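Local coordinates for AP endonuclease, family protein 2 (Mycobacterium smegmatis, PDB 5TNV), which binds magnesium within a xylose isomerase-like TIM barrel and may act as an endonuclease, at residues L190-Y195 and A208-V213; H182-G187 and H215-L220; R59-L64 and D305-C310; P28-M33 and A99-S104. All blocks are in the same frame, centred on the assembly; numbering follows the deposited sequence.

Interactions 1 and 4 are buried and rely on apolar or close van der Waals contacts, but they occupy different layers of the barrel: interaction 1 joins strand 189-193 to its covering helix, whereas interaction 4 joins the segments of strands 29-32 and 99-104, which are not adjacent in the sheet. Interactions 2 and 3 lie nearer the surface. The former is charged, with an arginine gripping an aspartate, and the latter is a leucine contact between the first and last long helices, close to a second subunit. Interactions 1 and 2 share neighbouring strands and are bonded through L192 N and G219 O, 2.9 Å apart; interactions 3 and 4 meet where V61 packs on A31.

Interaction 1. Residues L190-Y195 and A208-V213; sequences LSLEMY and AFIKDV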
loop_
_atom_site.group_PDB
_atom_site.type_symbol
_atom_site.label_atom_id
_atom_site.label_comp_id
_atom_site.label_asym_id
_atom_site.label_seq_id
_atom_site.Cartn_x
_atom_site.Cartn_y
_atom_site.Cartn_z
ATOM N N LEU A 190 6.541 18.482 -28.225
ATOM C CA LEU A 190 7.163 18.829 -26.951
ATOM C C LEU A 190 6.111 18.801 -25.840
ATOM O O LEU A 190 4.992 19.283 -26.083
ATOM C CB LEU A 190 7.774 20.218 -27.055
ATOM C CG LEU A 190 8.653 20.652 -25.866
ATOM C CD1 LEU A 190 9.982 19.931 -25.934
ATOM C CD2 LEU A 190 8.802 22.154 -25.897
ATOM N N SER A 191 6.468 18.298 -24.683
ATOM C CA SER A 191 5.600 18.356 -23.520
ATOM C C SER A 191 6.321 19.110 -22.393
ATOM O O SER A 191 7.539 19.028 -22.270
ATOM C CB SER A 191 5.179 16.973 -23.053
ATOM O OG SER A 191 4.061 17.058 -22.181
ATOM N N LEU A 192 5.520 19.828 -21.600
ATOM C CA LEU A 192 5.980 20.635 -20.488
ATOM C C LEU A 192 5.507 20.063 -19.167
ATOM O O LEU A 192 4.318 19.997 -18.884
ATOM C CB LEU A 192 5.447 22.073 -20.600
ATOM C CG LEU A 192 5.637 22.767 -21.960
ATOM C CD1 LEU A 192 5.007 24.149 -21.906
ATOM C CD2 LEU A 192 7.122 22.826 -22.328
ATOM N N GLU A 193 6.476 19.596 -18.366
ATOM C CA GLU A 193 6.182 18.865 -17.135
ATOM C C GLU A 193 5.837 19.801 -15.984
ATOM O O GLU A 193 6.690 20.562 -15.491
ATOM C CB GLU A 193 7.389 17.975 -16.785
ATOM C CG GLU A 193 7.176 17.128 -15.569
ATOM C CD GLU A 193 8.369 16.204 -15.298
ATOM O OE1 GLU A 193 9.231 16.048 -16.178
ATOM O OE2 GLU A 193 8.400 15.598 -14.179
ATOM N N MET A 194 4.601 19.689 -15.503
ATOM C CA MET A 194 4.203 20.447 -14.321
ATOM C C MET A 194 5.007 20.001 -13.121
ATOM O O MET A 194 5.165 18.799 -12.878
ATOM C CB MET A 194 2.702 20.280 -14.075
ATOM C CG MET A 194 1.854 20.910 -15.162
ATOM S SD MET A 194 0.085 20.782 -14.937
ATOM C CE MET A 194 -0.113 21.660 -13.371
ATOM N N TYR A 195 5.481 20.966 -12.343
ATOM C CA TYR A 195 6.395 20.728 -11.216
ATOM C C TYR A 195 6.288 21.964 -10.321
ATOM O O TYR A 195 6.218 23.098 -10.812
ATOM C CB TYR A 195 7.803 20.431 -11.697
ATOM C CG TYR A 195 8.808 20.099 -10.605
ATOM C CD1 TYR A 195 9.383 21.121 -9.843
ATOM C CD2 TYR A 195 9.176 18.805 -10.323
ATOM C CE1 TYR A 195 10.282 20.868 -8.836
ATOM C CE2 TYR A 195 10.119 18.527 -9.338
ATOM C CZ TYR A 195 10.650 19.535 -8.604
ATOM O OH TYR A 195 11.607 19.251 -7.637
ATOM N N ALA A 208 -2.281 28.978 -18.218
ATOM C CA ALA A 208 -1.939 30.295 -18.742
ATOM C C ALA A 208 -0.635 30.211 -19.551
ATOM O O ALA A 208 -0.486 30.891 -20.583
ATOM C CB ALA A 208 -1.825 31.325 -17.666
ATOM N N PHE A 209 0.290 29.368 -19.082
ATOM C CA PHE A 209 1.583 29.235 -19.767
ATOM C C PHE A 209 1.381 28.581 -21.129
ATOM O O PHE A 209 1.911 29.067 -22.152
ATOM C CB PHE A 209 2.560 28.472 -18.914
ATOM C CG PHE A 209 4.001 28.500 -19.396
ATOM C CD1 PHE A 209 4.517 27.592 -20.308
ATOM C CD2 PHE A 209 4.869 29.469 -18.889
ATOM C CE1 PHE A 209 5.833 27.663 -20.709
ATOM C CE2 PHE A 209 6.205 29.535 -19.281
ATOM C CZ PHE A 209 6.667 28.628 -20.197
ATOM N N ILE A 210 0.624 27.486 -21.198
ATOM C CA ILE A 210 0.454 26.803 -22.476
ATOM C C ILE A 210 -0.331 27.695 -23.446
ATOM O O ILE A 210 -0.064 27.735 -24.644
ATOM C CB ILE A 210 -0.146 25.392 -22.313
ATOM C CG1 ILE A 210 0.068 24.564 -23.576
ATOM C CG2 ILE A 210 -1.593 25.424 -21.930
ATOM C CD1 ILE A 210 1.514 24.219 -23.841
ATOM N N LYS A 211 -1.268 28.487 -22.928
ATOM C CA LYS A 211 -1.977 29.439 -23.787
ATOM C C LYS A 211 -1.042 30.522 -24.303
ATOM O O LYS A 211 -1.072 30.894 -25.480
ATOM C CB LYS A 211 -3.140 30.083 -22.969
ATOM C CG LYS A 211 -4.326 29.086 -22.800
ATOM C CD LYS A 211 -5.576 29.725 -22.246
ATOM C CE LYS A 211 -6.679 28.695 -22.067
ATOM N NZ LYS A 211 -7.615 28.514 -23.223
ATOM N N ASP A 212 -0.164 31.034 -23.460
ATOM C CA ASP A 212 0.801 32.038 -23.886
ATOM C C ASP A 212 1.783 31.473 -24.909
ATOM O O ASP A 212 2.151 32.191 -25.853
ATOM C CB ASP A 212 1.568 32.625 -22.696
ATOM C CG ASP A 212 0.748 33.568 -21.875
ATOM O OD1 ASP A 212 -0.263 34.138 -22.342
ATOM O OD2 ASP A 212 1.155 33.847 -20.718
ATOM N N VAL A 213 2.230 30.242 -24.743
ATOM C CA VAL A 213 3.123 29.612 -25.709
ATOM C C VAL A 213 2.443 29.551 -27.075
ATOM O O VAL A 213 3.091 29.810 -28.075
ATOM C CB VAL A 213 3.508 28.222 -25.214
ATOM C CG1 VAL A 213 4.114 27.362 -26.315
ATOM C CG2 VAL A 213 4.451 28.311 -24.020
#
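L192 of strand 189-193 and I210 of helix 203-213 mark the closest backbone approach, with L192 CA and I210 CA 8.5 Å apart, a separation bridged by side chains alone. The strand contributes one methyl, CD1 of L192. Its CG stands anti to the carbonyl carbon (chi1 -49°) and chi2 is extended, which carries CD1 out from the strand to a point between two helix residues. On one of them, L192 CD1 lies 3.8 Å from F209 CE1 and equally near CD1 of the same ring. The methyl arrives at the ring edge, near its plane, so this is an edge contact and not a CH-pi contact over a face; the two side chains cross at about a right angle. On the other, L192 CD1 meets I210 CD1 at 4.0 Å, methyl against methyl. L192 and I210 both also touch V218 on the adjacent strand, and F209 packs against I173 of helix 169-185. Strand 189-193, helix 203-213 and strand 218-221 form a beta-alpha-beta unit, and the contact lies between its first two elements. Next to L192, E193 binds the magnesium ion through OE2 together with D223 and H252, while the L192 side chain stays about 11 Å from that ion. With only carbon atoms meeting and 107 Å² buried, the contact depends on the fit of shapes and the exclusion of water, with no directional bond to fix it.

Interaction 2. Residues H182-G187 and H215-L220; sequences HARTNG and HDAVGL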
loop_
_atom_site.group_PDB
_atom_site.type_symbol
_atom_site.label_atom_id
_atom_site.label_comp_id
_atom_site.label_asym_id
_atom_site.label_seq_id
_atom_site.Cartn_x
_atom_site.Cartn_y
_atom_site.Cartn_z
ATOM N N HIS A 182 10.784 22.807 -33.892
ATOM C CA HIS A 182 11.638 21.660 -34.276
ATOM C C HIS A 182 10.864 20.355 -34.132
ATOM O O HIS A 182 10.914 19.494 -35.012
ATOM C CB HIS A 182 12.951 21.735 -33.525
ATOM C CG HIS A 182 13.997 20.770 -33.959
ATOM N ND1 HIS A 182 15.187 20.704 -33.275
ATOM C CD2 HIS A 182 14.060 19.877 -34.973
ATOM C CE1 HIS A 182 15.927 19.768 -33.893
ATOM N NE2 HIS A 182 15.276 19.268 -34.901
ATOM N N ALA A 183 10.174 20.234 -32.999
ATOM C CA ALA A 183 9.328 19.032 -32.798
ATOM C C ALA A 183 8.335 18.858 -33.928
ATOM O O ALA A 183 8.178 17.773 -34.490
ATOM C CB ALA A 183 8.648 19.128 -31.415
ATOM N N ARG A 184 7.604 19.951 -34.247
ATOM C CA ARG A 184 6.607 19.881 -35.310
ATOM C C ARG A 184 7.192 19.393 -36.630
ATOM O O ARG A 184 6.673 18.510 -37.296
ATOM C CB ARG A 184 5.940 21.232 -35.501
ATOM C CG ARG A 184 4.729 21.194 -36.406
ATOM C CD ARG A 184 4.282 22.478 -36.998
ATOM N NE ARG A 184 3.743 23.464 -36.154
ATOM C CZ ARG A 184 4.250 24.680 -35.898
ATOM N NH1 ARG A 184 3.528 25.431 -35.095
ATOM N NH2 ARG A 184 5.398 25.169 -36.352
ATOM N N THR A 185 8.331 19.963 -36.999
ATOM C CA THR A 185 9.014 19.554 -38.243
ATOM C C THR A 185 9.352 18.071 -38.235
ATOM O O THR A 185 9.314 17.418 -39.282
ATOM C CB THR A 185 10.272 20.403 -38.400
ATOM O OG1 THR A 185 9.824 21.752 -38.526
ATOM C CG2 THR A 185 11.109 19.975 -39.612
ATOM N N ASN A 186 9.687 17.522 -37.082
ATOM C CA ASN A 186 10.033 16.127 -36.919
ATOM C C ASN A 186 8.860 15.200 -36.680
ATOM O O ASN A 186 9.066 14.010 -36.445
ATOM C CB ASN A 186 11.088 15.947 -35.835
ATOM C CG ASN A 186 12.457 16.397 -36.294
ATOM O OD1 ASN A 186 12.633 16.988 -37.365
ATOM N ND2 ASN A 186 13.482 16.056 -35.525
ATOM N N GLY A 187 7.646 15.728 -36.778
ATOM C CA GLY A 187 6.456 14.905 -36.637
ATOM C C GLY A 187 6.168 14.494 -35.198
ATOM O O GLY A 187 5.399 13.527 -35.033
ATOM N N HIS A 215 1.305 27.232 -29.275
ATOM C CA HIS A 215 2.035 26.409 -30.263
ATOM C C HIS A 215 1.374 25.051 -30.360
ATOM O O HIS A 215 1.266 24.326 -29.342
ATOM C CB HIS A 215 3.513 26.314 -29.829
ATOM C CG HIS A 215 4.372 25.833 -30.959
ATOM N ND1 HIS A 215 4.257 24.571 -31.530
ATOM C CD2 HIS A 215 5.358 26.491 -31.636
ATOM C CE1 HIS A 215 5.184 24.548 -32.496
ATOM N NE2 HIS A 215 5.842 25.673 -32.581
ATOM N N ASP A 216 0.992 24.651 -31.574
ATOM C CA ASP A 216 0.266 23.407 -31.764
ATOM C C ASP A 216 1.120 22.144 -31.683
ATOM O O ASP A 216 0.549 21.041 -31.795
ATOM C CB ASP A 216 -0.524 23.409 -33.063
ATOM C CG ASP A 216 0.267 23.421 -34.327
ATOM O OD1 ASP A 216 1.505 23.338 -34.317
ATOM O OD2 ASP A 216 -0.406 23.548 -35.382
ATOM N N ALA A 217 2.396 22.261 -31.452
ATOM C CA ALA A 217 3.242 21.079 -31.169
ATOM C C ALA A 217 3.797 21.111 -29.759
ATOM O O ALA A 217 4.749 20.372 -29.482
ATOM C CB ALA A 217 4.333 20.912 -32.212
ATOM N N VAL A 218 3.195 21.894 -28.874
ATOM C CA VAL A 218 3.566 21.899 -27.454
ATOM C C VAL A 218 2.319 21.603 -26.635
ATOM O O VAL A 218 1.213 22.063 -26.971
ATOM C CB VAL A 218 4.184 23.243 -27.044
ATOM C CG1 VAL A 218 4.648 23.167 -25.583
ATOM C CG2 VAL A 218 5.369 23.621 -27.950
ATOM N N GLY A 219 2.459 20.828 -25.581
ATOM C CA GLY A 219 1.337 20.528 -24.676
ATOM C C GLY A 219 1.887 20.345 -23.267
ATOM O O GLY A 219 3.093 20.394 -23.033
ATOM N N LEU A 220 0.947 20.178 -22.343
ATOM C CA LEU A 220 1.291 19.924 -20.943
ATOM C C LEU A 220 1.509 18.436 -20.681
ATOM O O LEU A 220 0.903 17.567 -21.305
ATOM C CB LEU A 220 0.196 20.445 -19.999
ATOM C CG LEU A 220 -0.041 21.935 -19.995
ATOM C CD1 LEU A 220 -1.216 22.245 -19.054
ATOM C CD2 LEU A 220 1.223 22.673 -19.570
#
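R184, at the end of helix 169-185, makes an ion pair with D216 in the turn before strand 218-221. Both donors are on the NE side of the guanidinium and both converge on one oxygen: R184 NE lies 2.9 Å from D216 OD1, and R184 NH1 lies 3.0 Å from the same atom. The bond from NE uses the syn lone pair, whereas NH1 comes from above the carboxylate plane, as expected with the two flat groups turned 73° apart. A bend at chi3 (-68°) brings the guanidinium round to this position.

The second kind of contact is face to face. R184 NH1 sits over one face of the H215 imidazole, offset toward the rim, 3.2 Å from H215 CE1, with the planes only 14° apart. The ring is held by its edges: A217 N donates to H215 ND1 at 3.0 Å, nearly in the ring plane, and H215 NE2 bonds to D181 OD1. This pattern is consistent with a neutral ring carrying its proton on NE2.

The apolar part is small. R184 CB and A217 CB meet at 3.7 Å, where the backbones come closest.

Both backbones turn here. H215 to V218 form a type I beta turn, and G187, with positive phi, closes the helix in a Schellman motif. The contact thus ties the end of helix 169-185 to the start of strand 218-221, while strand 189-193, bonded to A217 through L190, runs beside them and helix 203-213 packs on L220.

Interaction 3. Residues R59-L64 and D305-C310; sequences RQVREL and DSLGVC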
loop_
_atom_site.group_PDB
_atom_site.type_symbol
_atom_site.label_atom_id
_atom_site.label_comp_id
_atom_site.label_asym_id
_atom_site.label_seq_id
_atom_site.Cartn_x
_atom_site.Cartn_y
_atom_site.Cartn_z
ATOM N N ARG A 59 17.178 -5.200 -19.166
ATOM C CA ARG A 59 16.586 -6.536 -18.951
ATOM C C ARG A 59 15.693 -6.547 -17.720
ATOM O O ARG A 59 14.655 -7.216 -17.717
ATOM C CB ARG A 59 17.705 -7.544 -18.798
ATOM C CG ARG A 59 17.249 -9.000 -18.871
ATOM C CD ARG A 59 18.444 -9.947 -18.892
ATOM N NE ARG A 59 19.254 -9.681 -20.099
ATOM C CZ ARG A 59 20.547 -9.957 -20.209
ATOM N NH1 ARG A 59 21.194 -10.571 -19.244
ATOM N NH2 ARG A 59 21.180 -9.660 -21.326
ATOM N N GLN A 60 16.097 -5.852 -16.654
ATOM C CA GLN A 60 15.284 -5.816 -15.450
ATOM C C GLN A 60 13.910 -5.217 -15.739
ATOM O O GLN A 60 12.912 -5.603 -15.105
ATOM C CB GLN A 60 15.975 -4.994 -14.354
ATOM C CG GLN A 60 17.237 -5.658 -13.822
ATOM C CD GLN A 60 17.808 -4.836 -12.701
ATOM O OE1 GLN A 60 17.165 -4.641 -11.660
ATOM N NE2 GLN A 60 18.992 -4.315 -12.889
ATOM N N VAL A 61 13.869 -4.230 -16.617
ATOM C CA VAL A 61 12.636 -3.548 -17.015
ATOM C C VAL A 61 11.764 -4.489 -17.840
ATOM O O VAL A 61 10.566 -4.644 -17.581
ATOM C CB VAL A 61 13.010 -2.253 -17.757
ATOM C CG1 VAL A 61 11.749 -1.565 -18.213
ATOM C CG2 VAL A 61 13.849 -1.359 -16.887
ATOM N N ARG A 62 12.353 -5.148 -18.854
ATOM C CA ARG A 62 11.587 -6.111 -19.664
ATOM C C ARG A 62 11.070 -7.264 -18.822
ATOM O O ARG A 62 9.939 -7.714 -19.032
ATOM C CB ARG A 62 12.515 -6.637 -20.779
ATOM C CG ARG A 62 11.828 -7.652 -21.692
ATOM C CD ARG A 62 10.651 -7.017 -22.429
ATOM N NE ARG A 62 10.122 -7.933 -23.413
ATOM C CZ ARG A 62 8.967 -7.706 -23.992
ATOM N NH1 ARG A 62 8.252 -6.617 -23.709
ATOM N NH2 ARG A 62 8.498 -8.539 -24.874
ATOM N N GLU A 63 11.874 -7.766 -17.878
ATOM C CA GLU A 63 11.439 -8.845 -16.987
ATOM C C GLU A 63 10.147 -8.526 -16.237
ATOM O O GLU A 63 9.409 -9.452 -15.890
ATOM C CB GLU A 63 12.533 -9.136 -15.936
ATOM C CG GLU A 63 13.700 -9.945 -16.518
ATOM C CD GLU A 63 14.919 -9.963 -15.609
ATOM O OE1 GLU A 63 14.997 -9.161 -14.648
ATOM O OE2 GLU A 63 15.824 -10.814 -15.881
ATOM N N LEU A 64 9.912 -7.270 -15.979
ATOM C CA LEU A 64 8.726 -6.805 -15.248
ATOM C C LEU A 64 7.569 -6.448 -16.170
ATOM O O LEU A 64 6.526 -5.977 -15.679
ATOM C CB LEU A 64 9.105 -5.689 -14.283
ATOM C CG LEU A 64 9.924 -6.132 -13.097
ATOM C CD1 LEU A 64 10.584 -4.947 -12.415
ATOM C CD2 LEU A 64 9.079 -6.916 -12.128
ATOM N N ASP A 305 10.481 1.209 -3.970
ATOM C CA ASP A 305 10.968 0.366 -5.078
ATOM C C ASP A 305 10.421 0.986 -6.358
ATOM O O ASP A 305 9.352 0.608 -6.862
ATOM C CB ASP A 305 10.559 -1.084 -4.934
ATOM C CG ASP A 305 10.998 -1.936 -6.094
ATOM O OD1 ASP A 305 11.658 -1.466 -7.055
ATOM O OD2 ASP A 305 10.668 -3.158 -6.056
ATOM N N SER A 306 11.110 1.961 -6.878
ATOM C CA SER A 306 10.640 2.743 -8.026
ATOM C C SER A 306 10.273 1.830 -9.187
ATOM O O SER A 306 9.172 1.929 -9.763
ATOM C CB SER A 306 11.723 3.747 -8.459
ATOM O OG SER A 306 12.187 4.522 -7.343
ATOM N N LEU A 307 11.175 0.930 -9.569
ATOM C CA LEU A 307 10.914 0.077 -10.738
ATOM C C LEU A 307 9.784 -0.892 -10.503
ATOM O O LEU A 307 8.904 -1.066 -11.341
ATOM C CB LEU A 307 12.190 -0.688 -11.124
ATOM C CG LEU A 307 12.064 -1.560 -12.325
ATOM C CD1 LEU A 307 11.653 -0.735 -13.565
ATOM C CD2 LEU A 307 13.354 -2.326 -12.585
ATOM N N GLY A 308 9.748 -1.515 -9.314
ATOM C CA GLY A 308 8.705 -2.461 -9.014
ATOM C C GLY A 308 7.331 -1.832 -8.998
ATOM O O GLY A 308 6.346 -2.389 -9.512
ATOM N N VAL A 309 7.209 -0.655 -8.416
ATOM C CA VAL A 309 5.929 0.056 -8.396
ATOM C C VAL A 309 5.564 0.515 -9.796
ATOM O O VAL A 309 4.397 0.377 -10.204
ATOM C CB VAL A 309 5.887 1.191 -7.365
ATOM C CG1 VAL A 309 4.594 1.960 -7.510
ATOM C CG2 VAL A 309 6.052 0.647 -5.953
ATOM N N CYS A 310 6.501 1.030 -10.571
ATOM C CA CYS A 310 6.193 1.388 -11.956
ATOM C C CYS A 310 5.625 0.202 -12.734
ATOM O O CYS A 310 4.715 0.347 -13.506
ATOM C CB CYS A 310 7.430 1.928 -12.680
ATOM S SG CYS A 310 7.882 3.629 -12.167
#
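L307, in the first turn of helix 306-325, is the centre of this contact, and both its methyls are used. With CG anti to the backbone N (chi1 -178°), the side chain reaches across to helix 51-63, where L307 CD1 meets V61 CG2 at 4.0 Å and the two side chains cross at about a right angle. L64 supplies the other main surface: its CD1 lies 3.7 Å from L307 CG and 3.8 Å from L307 CD2, the side chains running at an oblique angle. L307 CD2 also touches the aliphatic part of Q60, 4.1 Å from Q60 CB. These helices are the first and last long ones of the barrel, and their strands, 29-32 and 297-299, are neighbours in the sheet, so the contact lies where the end of the chain meets its beginning. L307 is presented by a capped helix start. D305 occupies the N-cap, and G308 N donates to D305 OD1 at 3.0 Å, approaching from well above the carboxylate plane. The other oxygen, D305 OD2, is engaged by R282 and Y316 of the second subunit, whose Q319 packs against L64.

Interaction 4. Residues P28-M33 and A99-S104; sequences PIAANM and AISSIS
P28 and S101 form the tight end of this contact, where the two backbones come nearest, with P28 CA and S101 CA 6.5 Å apart. P28 CB, on the proline ring, touches S101 CB at 3.6 Å. The S101 hydroxyl sits between the backbone N and the carbonyl carbon (chi1 50°), and this rotation lays OG against A30: S101 OG is 3.4 Å from A30 CB, a close van der Waals contact of an oxygen with a methyl. S101 lies at the break in strand 99-104, and its side chain touches both P28 and A30.

Farther along, the two segments diverge. A30 CB is 4.5 Å from S102 OG, and the side chains of N32 and S104 come no nearer to the facing segment than 4.6 Å. This looser end is still buried, and its polar atoms are directed to other partners: S102 OG and S104 OG both bond to D70 OD2, and S104 OG also bonds to H252 NE2.

Strand 68-70 lies between the two strands in the sheet, and A31 hydrogen-bonds to its backbone, so the contact spans a strand and not a ladder of direct pairs. Inward-facing side chains meeting across an intervening strand are what the curved sheet of a TIM barrel produces. Here they adjoin the metal site: S104 is a second-shell partner of H252, which binds magnesium through its other ring nitrogen, and D70 lies behind it, bonded to S104 OG.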
loop_
_atom_site.group_PDB
_atom_site.type_symbol
_atom_site.label_atom_id
_atom_site.label_comp_id
_atom_site.label_asym_id
_atom_site.label_seq_id
_atom_site.Cartn_x
_atom_site.Cartn_y
_atom_site.Cartn_z
ATOM N N PRO A 28 1.437 3.170 -25.600
ATOM C CA PRO A 28 2.734 3.102 -24.918
ATOM C C PRO A 28 2.646 3.505 -23.445
ATOM O O PRO A 28 2.126 4.564 -23.148
ATOM C CB PRO A 28 3.633 4.029 -25.754
ATOM C CG PRO A 28 3.006 4.019 -27.101
ATOM C CD PRO A 28 1.531 4.090 -26.750
ATOM N N ILE A 29 3.204 2.634 -22.607
ATOM C CA ILE A 29 3.244 2.846 -21.146
ATOM C C ILE A 29 4.694 2.640 -20.753
ATOM O O ILE A 29 5.132 1.491 -20.516
ATOM C CB ILE A 29 2.270 1.962 -20.382
ATOM C CG1 ILE A 29 0.802 2.119 -20.863
ATOM C CG2 ILE A 29 2.385 2.238 -18.911
ATOM C CD1 ILE A 29 -0.057 0.910 -20.464
ATOM N N ALA A 30 5.470 3.702 -20.712
ATOM C CA ALA A 30 6.918 3.572 -20.592
ATOM C C ALA A 30 7.420 3.514 -19.171
ATOM O O ALA A 30 6.906 4.208 -18.293
ATOM C CB ALA A 30 7.588 4.767 -21.248
ATOM N N ALA A 31 8.446 2.702 -18.934
ATOM C CA ALA A 31 9.205 2.761 -17.689
ATOM C C ALA A 31 10.173 3.923 -17.721
ATOM O O ALA A 31 11.075 3.970 -18.595
ATOM C CB ALA A 31 9.976 1.485 -17.439
ATOM N N ASN A 32 10.074 4.853 -16.804
ATOM C CA ASN A 32 11.063 5.933 -16.677
ATOM C C ASN A 32 12.343 5.367 -16.109
ATOM O O ASN A 32 12.274 4.690 -15.095
ATOM C CB ASN A 32 10.480 7.010 -15.758
ATOM C CG ASN A 32 11.264 8.281 -15.667
ATOM O OD1 ASN A 32 12.381 8.221 -15.141
ATOM N ND2 ASN A 32 10.757 9.403 -16.126
ATOM N N MET A 33 13.508 5.624 -16.737
ATOM C CA MET A 33 14.784 5.036 -16.331
ATOM C C MET A 33 15.559 5.851 -15.289
ATOM O O MET A 33 16.657 5.446 -14.920
ATOM C CB MET A 33 15.666 4.832 -17.575
ATOM C CG MET A 33 15.044 3.868 -18.584
ATOM S SD MET A 33 14.885 2.158 -18.012
ATOM C CE MET A 33 16.589 1.609 -18.164
ATOM N N ALA A 99 11.513 -0.578 -26.539
ATOM C CA ALA A 99 11.499 0.559 -27.458
ATOM C C ALA A 99 11.299 1.842 -26.639
ATOM O O ALA A 99 10.766 1.789 -25.531
ATOM C CB ALA A 99 10.413 0.358 -28.500
ATOM N N ILE A 100 11.720 2.972 -27.190
ATOM C CA ILE A 100 11.580 4.264 -26.546
ATOM C C ILE A 100 10.350 4.991 -27.115
ATOM O O ILE A 100 10.301 5.268 -28.312
ATOM C CB ILE A 100 12.819 5.126 -26.705
ATOM C CG1 ILE A 100 13.995 4.491 -25.941
ATOM C CG2 ILE A 100 12.569 6.528 -26.254
ATOM C CD1 ILE A 100 15.346 5.106 -26.201
ATOM N N SER A 101 9.392 5.332 -26.238
ATOM C CA SER A 101 8.200 6.072 -26.633
ATOM C C SER A 101 8.271 7.556 -26.331
ATOM O O SER A 101 7.543 8.353 -26.963
ATOM C CB SER A 101 6.950 5.442 -26.001
ATOM O OG SER A 101 7.140 5.242 -24.613
ATOM N N SER A 102 9.106 7.974 -25.390
ATOM C CA SER A 102 9.234 9.366 -24.984
ATOM C C SER A 102 10.636 9.548 -24.386
ATOM O O SER A 102 11.219 8.570 -23.904
ATOM C CB SER A 102 8.162 9.740 -23.957
ATOM O OG SER A 102 8.197 8.901 -22.820
ATOM N N ILE A 103 11.120 10.776 -24.412
ATOM C CA ILE A 103 12.393 11.117 -23.769
ATOM C C ILE A 103 12.136 12.334 -22.860
ATOM O O ILE A 103 11.821 13.414 -23.355
ATOM C CB ILE A 103 13.517 11.413 -24.761
ATOM C CG1 ILE A 103 13.714 10.279 -25.743
ATOM C CG2 ILE A 103 14.783 11.772 -23.995
ATOM C CD1 ILE A 103 14.696 10.565 -26.874
ATOM N N SER A 104 12.320 12.133 -21.565
ATOM C CA SER A 104 12.052 13.152 -20.547
ATOM C C SER A 104 13.317 13.694 -19.944
ATOM O O SER A 104 14.001 13.038 -19.163
ATOM C CB SER A 104 11.167 12.576 -19.424
ATOM O OG SER A 104 9.885 12.208 -19.925
#